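Local coordinates for isoform A of Peptidoglycan-recognition protein LB (Drosophila melanogaster, PDB 7NSZ) that hydrolyses the bond between N-acetylmuramoyl and L-amino acid residues of bacterial peptidoglycan as a zinc-dependent amidase of innate immunity, at residues Ala38-Ile43 with Ala148-Gly153; Ile78-Gly83 with Gly100-Lys105. The protein carries 1 engineered substitution. One frame throughout, in Å; residues are numbered along the deposited sequence.

Contact 1: residues Ala38-Ile43 with Ala148-Gly153; sequences APYVII and AYKLLG
Segments 38-43 and 148-153 pair as parallel strands, their axes 4.6 Å apart at closest approach, laced by four backbone hydrogen bonds: Lys150 N to Pro39 O, Val41 N to Lys150 O, Leu152 N to Val41 O and Ile43 N to Leu152 O. On one face Tyr40 and Lys150 lie side by side. With CG anti to the carbonyl carbon (chi1 -63°), the Tyr40 ring reaches toward the neighbouring strand, its CD2 3.7 Å from Lys150 CB and 3.8 Å from Leu152 CD1. Leu152 CD1 also touches Ile42 CD1 at 3.8 Å, so one methyl serves both side chains. Cutting Tyr40 back to an alanine is likely to deprive Lys150 CB and Leu152 CD1 of their aromatic neighbour and Tyr106 of its edge-to-face partner. In the mixed central sheet of the amidase domain, strand 149-153 is an outermost strand and pairs with 38-45, which carries the zinc ligand His44; His154 follows directly after Gly153. On the opposite face, that of Val41, Ile43 and Leu151, the packing is apolar: Leu151 CD1 packs against Val41 CG1 at 3.7 Å and Ile43 CG1 at 3.8 Å. Val41 uses its second branch, CG2, to touch Tyr149 CD1 at 3.8 Å. Helix 126-142 covers this side through Ile136, which touches both Val41 and Tyr149, while the ring of Tyr149 also stacks on His176.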
# COMPACT_ATOMS: atom_id res chain seq x y z
N ALA A 38 -0.42 -13.72 -2.85
CA ALA A 38 -1.11 -12.69 -3.65
C ALA A 38 -0.44 -12.57 -5.01
O ALA A 38 0.76 -12.41 -5.10
CB ALA A 38 -1.02 -11.36 -2.96
N PRO A 39 -1.22 -12.62 -6.11
CA PRO A 39 -0.62 -12.49 -7.43
C PRO A 39 -0.37 -11.05 -7.86
O PRO A 39 0.30 -10.90 -8.85
CB PRO A 39 -1.66 -13.19 -8.33
CG PRO A 39 -2.95 -12.99 -7.62
CD PRO A 39 -2.60 -13.13 -6.15
N TYR A 40 -0.90 -10.05 -7.12
CA TYR A 40 -0.69 -8.63 -7.45
C TYR A 40 -0.22 -7.83 -6.25
O TYR A 40 -0.58 -8.10 -5.08
CB TYR A 40 -1.99 -7.99 -7.93
CG TYR A 40 -2.50 -8.61 -9.21
CD1 TYR A 40 -3.40 -9.66 -9.17
CD2 TYR A 40 -2.00 -8.20 -10.44
CE1 TYR A 40 -3.86 -10.25 -10.33
CE2 TYR A 40 -2.46 -8.79 -11.62
CZ TYR A 40 -3.37 -9.80 -11.55
OH TYR A 40 -3.78 -10.32 -12.76
N VAL A 41 0.55 -6.81 -6.58
CA VAL A 41 0.93 -5.72 -5.65
C VAL A 41 0.43 -4.44 -6.30
O VAL A 41 0.80 -4.17 -7.46
CB VAL A 41 2.43 -5.67 -5.38
CG1 VAL A 41 2.79 -4.47 -4.53
CG2 VAL A 41 2.94 -6.95 -4.78
N ILE A 42 -0.39 -3.69 -5.58
CA ILE A 42 -0.94 -2.41 -6.10
C ILE A 42 -0.36 -1.28 -5.28
O ILE A 42 -0.49 -1.25 -4.04
CB ILE A 42 -2.46 -2.33 -6.05
CG1 ILE A 42 -3.14 -3.61 -6.49
CG2 ILE A 42 -2.99 -1.11 -6.76
CD1 ILE A 42 -2.88 -4.00 -7.86
N ILE A 43 0.23 -0.32 -5.95
CA ILE A 43 0.83 0.87 -5.31
C ILE A 43 -0.10 2.05 -5.34
O ILE A 43 -0.74 2.33 -6.38
CB ILE A 43 2.18 1.24 -5.98
CG1 ILE A 43 3.15 0.07 -6.00
CG2 ILE A 43 2.78 2.46 -5.35
CD1 ILE A 43 3.50 -0.50 -4.64
N ALA A 148 6.05 -14.67 -8.93
CA ALA A 148 5.77 -14.05 -10.25
C ALA A 148 4.67 -13.00 -10.15
O ALA A 148 3.92 -12.79 -11.13
CB ALA A 148 5.38 -15.12 -11.24
N TYR A 149 4.65 -12.26 -9.04
CA TYR A 149 3.62 -11.20 -8.87
C TYR A 149 3.69 -10.20 -10.03
O TYR A 149 4.76 -9.91 -10.61
CB TYR A 149 3.76 -10.55 -7.49
CG TYR A 149 5.00 -9.72 -7.33
CD1 TYR A 149 5.01 -8.37 -7.61
CD2 TYR A 149 6.20 -10.29 -6.91
CE1 TYR A 149 6.16 -7.62 -7.54
CE2 TYR A 149 7.35 -9.53 -6.80
CZ TYR A 149 7.33 -8.18 -7.09
OH TYR A 149 8.44 -7.38 -7.00
N LYS A 150 2.55 -9.58 -10.26
CA LYS A 150 2.46 -8.42 -11.15
C LYS A 150 2.34 -7.15 -10.32
O LYS A 150 1.47 -7.12 -9.38
CB LYS A 150 1.31 -8.51 -12.14
CG LYS A 150 1.55 -9.59 -13.18
CD LYS A 150 0.34 -9.90 -14.03
CE LYS A 150 0.62 -11.05 -14.97
NZ LYS A 150 0.30 -12.36 -14.34
N LEU A 151 3.13 -6.15 -10.62
CA LEU A 151 3.13 -4.83 -9.95
C LEU A 151 2.32 -3.83 -10.78
O LEU A 151 2.64 -3.65 -12.00
CB LEU A 151 4.58 -4.37 -9.73
CG LEU A 151 4.74 -3.01 -9.09
CD1 LEU A 151 4.45 -3.11 -7.59
CD2 LEU A 151 6.14 -2.49 -9.34
N LEU A 152 1.36 -3.14 -10.13
CA LEU A 152 0.49 -2.15 -10.81
C LEU A 152 0.34 -0.91 -9.95
O LEU A 152 0.54 -0.97 -8.74
CB LEU A 152 -0.91 -2.74 -11.01
CG LEU A 152 -1.03 -4.02 -11.79
CD1 LEU A 152 -2.45 -4.59 -11.64
CD2 LEU A 152 -0.69 -3.80 -13.27
N GLY A 153 0.08 0.23 -10.55
CA GLY A 153 -0.46 1.37 -9.83
C GLY A 153 -1.97 1.33 -9.87
O GLY A 153 -2.58 0.77 -10.78

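Contact 2: residues Ile78-Gly83 with Gly100-Lys105. Engineered in segment 78-83: Phe80 (natural residue Tyr).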
# COMPACT_ATOMS: atom_id res chain seq x y z
N ILE A 78 -8.85 0.74 7.81
CA ILE A 78 -7.98 1.35 6.78
C ILE A 78 -7.97 0.45 5.54
O ILE A 78 -7.91 -0.76 5.66
CB ILE A 78 -6.56 1.58 7.31
CG1 ILE A 78 -5.81 2.53 6.37
CG2 ILE A 78 -5.82 0.30 7.61
CD1 ILE A 78 -4.47 2.99 6.91
N GLY A 79 -8.12 1.04 4.36
CA GLY A 79 -8.31 0.19 3.15
C GLY A 79 -7.04 -0.53 2.66
O GLY A 79 -7.18 -1.47 1.90
N PHE A 80 -5.88 -0.08 3.06
CA PHE A 80 -4.58 -0.56 2.55
C PHE A 80 -4.07 -1.74 3.36
O PHE A 80 -4.29 -1.85 4.60
CB PHE A 80 -3.58 0.59 2.58
CG PHE A 80 -4.05 1.79 1.82
CD1 PHE A 80 -4.18 1.74 0.42
CD2 PHE A 80 -4.32 2.99 2.45
CE1 PHE A 80 -4.61 2.85 -0.30
CE2 PHE A 80 -4.73 4.09 1.72
CZ PHE A 80 -4.92 4.01 0.34
N SER A 81 -3.26 -2.55 2.72
CA SER A 81 -2.57 -3.68 3.39
C SER A 81 -1.47 -3.16 4.30
O SER A 81 -1.27 -3.66 5.43
CB SER A 81 -2.01 -4.61 2.38
OG SER A 81 -2.96 -5.01 1.39
N PHE A 82 -0.70 -2.19 3.77
CA PHE A 82 0.49 -1.62 4.45
C PHE A 82 0.65 -0.15 4.08
O PHE A 82 0.25 0.23 2.94
CB PHE A 82 1.80 -2.33 4.10
CG PHE A 82 1.84 -3.76 4.57
CD1 PHE A 82 1.43 -4.77 3.75
CD2 PHE A 82 2.28 -4.09 5.83
CE1 PHE A 82 1.37 -6.08 4.20
CE2 PHE A 82 2.21 -5.41 6.29
CZ PHE A 82 1.78 -6.40 5.45
N GLY A 83 1.19 0.66 4.96
CA GLY A 83 1.61 2.02 4.64
C GLY A 83 3.09 2.16 4.81
O GLY A 83 3.74 1.42 5.58
N GLY A 100 -8.68 -6.32 1.09
CA GLY A 100 -8.51 -4.87 1.24
C GLY A 100 -9.71 -4.08 0.77
O GLY A 100 -10.75 -4.69 0.40
N ALA A 101 -9.61 -2.77 0.82
CA ALA A 101 -10.63 -1.87 0.25
C ALA A 101 -9.90 -0.74 -0.45
O ALA A 101 -10.17 0.44 -0.24
CB ALA A 101 -11.54 -1.29 1.33
N HIS A 102 -8.98 -1.12 -1.33
CA HIS A 102 -8.10 -0.15 -2.01
C HIS A 102 -8.18 -0.25 -3.53
O HIS A 102 -7.78 0.72 -4.15
CB HIS A 102 -6.65 -0.27 -1.50
CG HIS A 102 -6.01 -1.57 -1.80
ND1 HIS A 102 -5.35 -1.86 -2.99
CD2 HIS A 102 -6.04 -2.74 -1.11
CE1 HIS A 102 -5.05 -3.15 -2.99
NE2 HIS A 102 -5.50 -3.74 -1.85
N ALA A 103 -8.53 -1.38 -4.10
CA ALA A 103 -8.45 -1.54 -5.56
C ALA A 103 -9.56 -2.49 -5.99
O ALA A 103 -9.42 -3.68 -5.89
CB ALA A 103 -7.10 -2.08 -5.95
N PRO A 104 -10.69 -1.93 -6.48
CA PRO A 104 -11.80 -2.78 -6.96
C PRO A 104 -11.33 -3.87 -7.93
O PRO A 104 -10.53 -3.57 -8.81
CB PRO A 104 -12.73 -1.75 -7.63
CG PRO A 104 -12.47 -0.45 -6.91
CD PRO A 104 -10.97 -0.49 -6.56
N LYS A 105 -11.81 -5.08 -7.72
CA LYS A 105 -11.52 -6.29 -8.52
C LYS A 105 -10.18 -6.89 -8.11
O LYS A 105 -9.91 -8.04 -8.54
CB LYS A 105 -11.46 -6.03 -10.04
CG LYS A 105 -12.60 -5.27 -10.67
CD LYS A 105 -13.81 -6.09 -10.65
CE LYS A 105 -14.93 -5.50 -11.48
NZ LYS A 105 -16.05 -6.45 -11.56
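Gly79 O accepts a hydrogen bond from Ala101 N at 3.0 Å, nearly straight at the hydrogen (173°), lying in the carbonyl plane on a lone pair. The same oxygen sits at the edge of the His102 imidazole, in the ring plane, 3.5 Å from CD2, and 3.6 Å from His102 CB. Contact here is close: the CA atoms of Gly79 and Ala101 are 4.2 Å apart, and a side chain at Gly79 would run into Ala101 O. Both segments are irregular where they meet, the first leading into strand 82-84 and the second belonging to the loop between strands 90-92 and 110-115; Phe80 and His102 bring them up to the zinc site. His102 is a second-shell residue: its ND1 is hydrogen-bonded to NE2 of the zinc ligand His44, and its backbone N to Asn107. Its CG lies between the backbone N and carbonyl carbon (chi1 64°), which turns the CD2 edge toward Gly79 O; His102 CB itself lies 3.7 Å from Phe80 CD1. Phe80 is an engineered replacement of the natural tyrosine, a position inferred to be essential for coordinating the zinc hydrate; its ring also meets that of His44. Ser81 OG is held by Gly112 N of strand 110-115.

How the contacts relate
Both contacts are largely buried and reach the same sheet, yet only contact 1 is a pairing of strands within it. Contact 1 joins two neighbouring strands over five residues and buries 514 Å², with a regular backbone ladder and aliphatic or aromatic packing on both faces. Contact 2 buries 197 Å² between irregular segments and rests on one backbone bond with an imidazole and an engineered phenylalanine beside it. Along the chain, contact 2 is nested inside the loop that contact 1 closes. They meet near the metal, where Ile42 CG1 packs 4.0 Å from His102 CE1: contact 1 lies next to two zinc ligands in sequence, whereas contact 2 supplies a second-shell histidine.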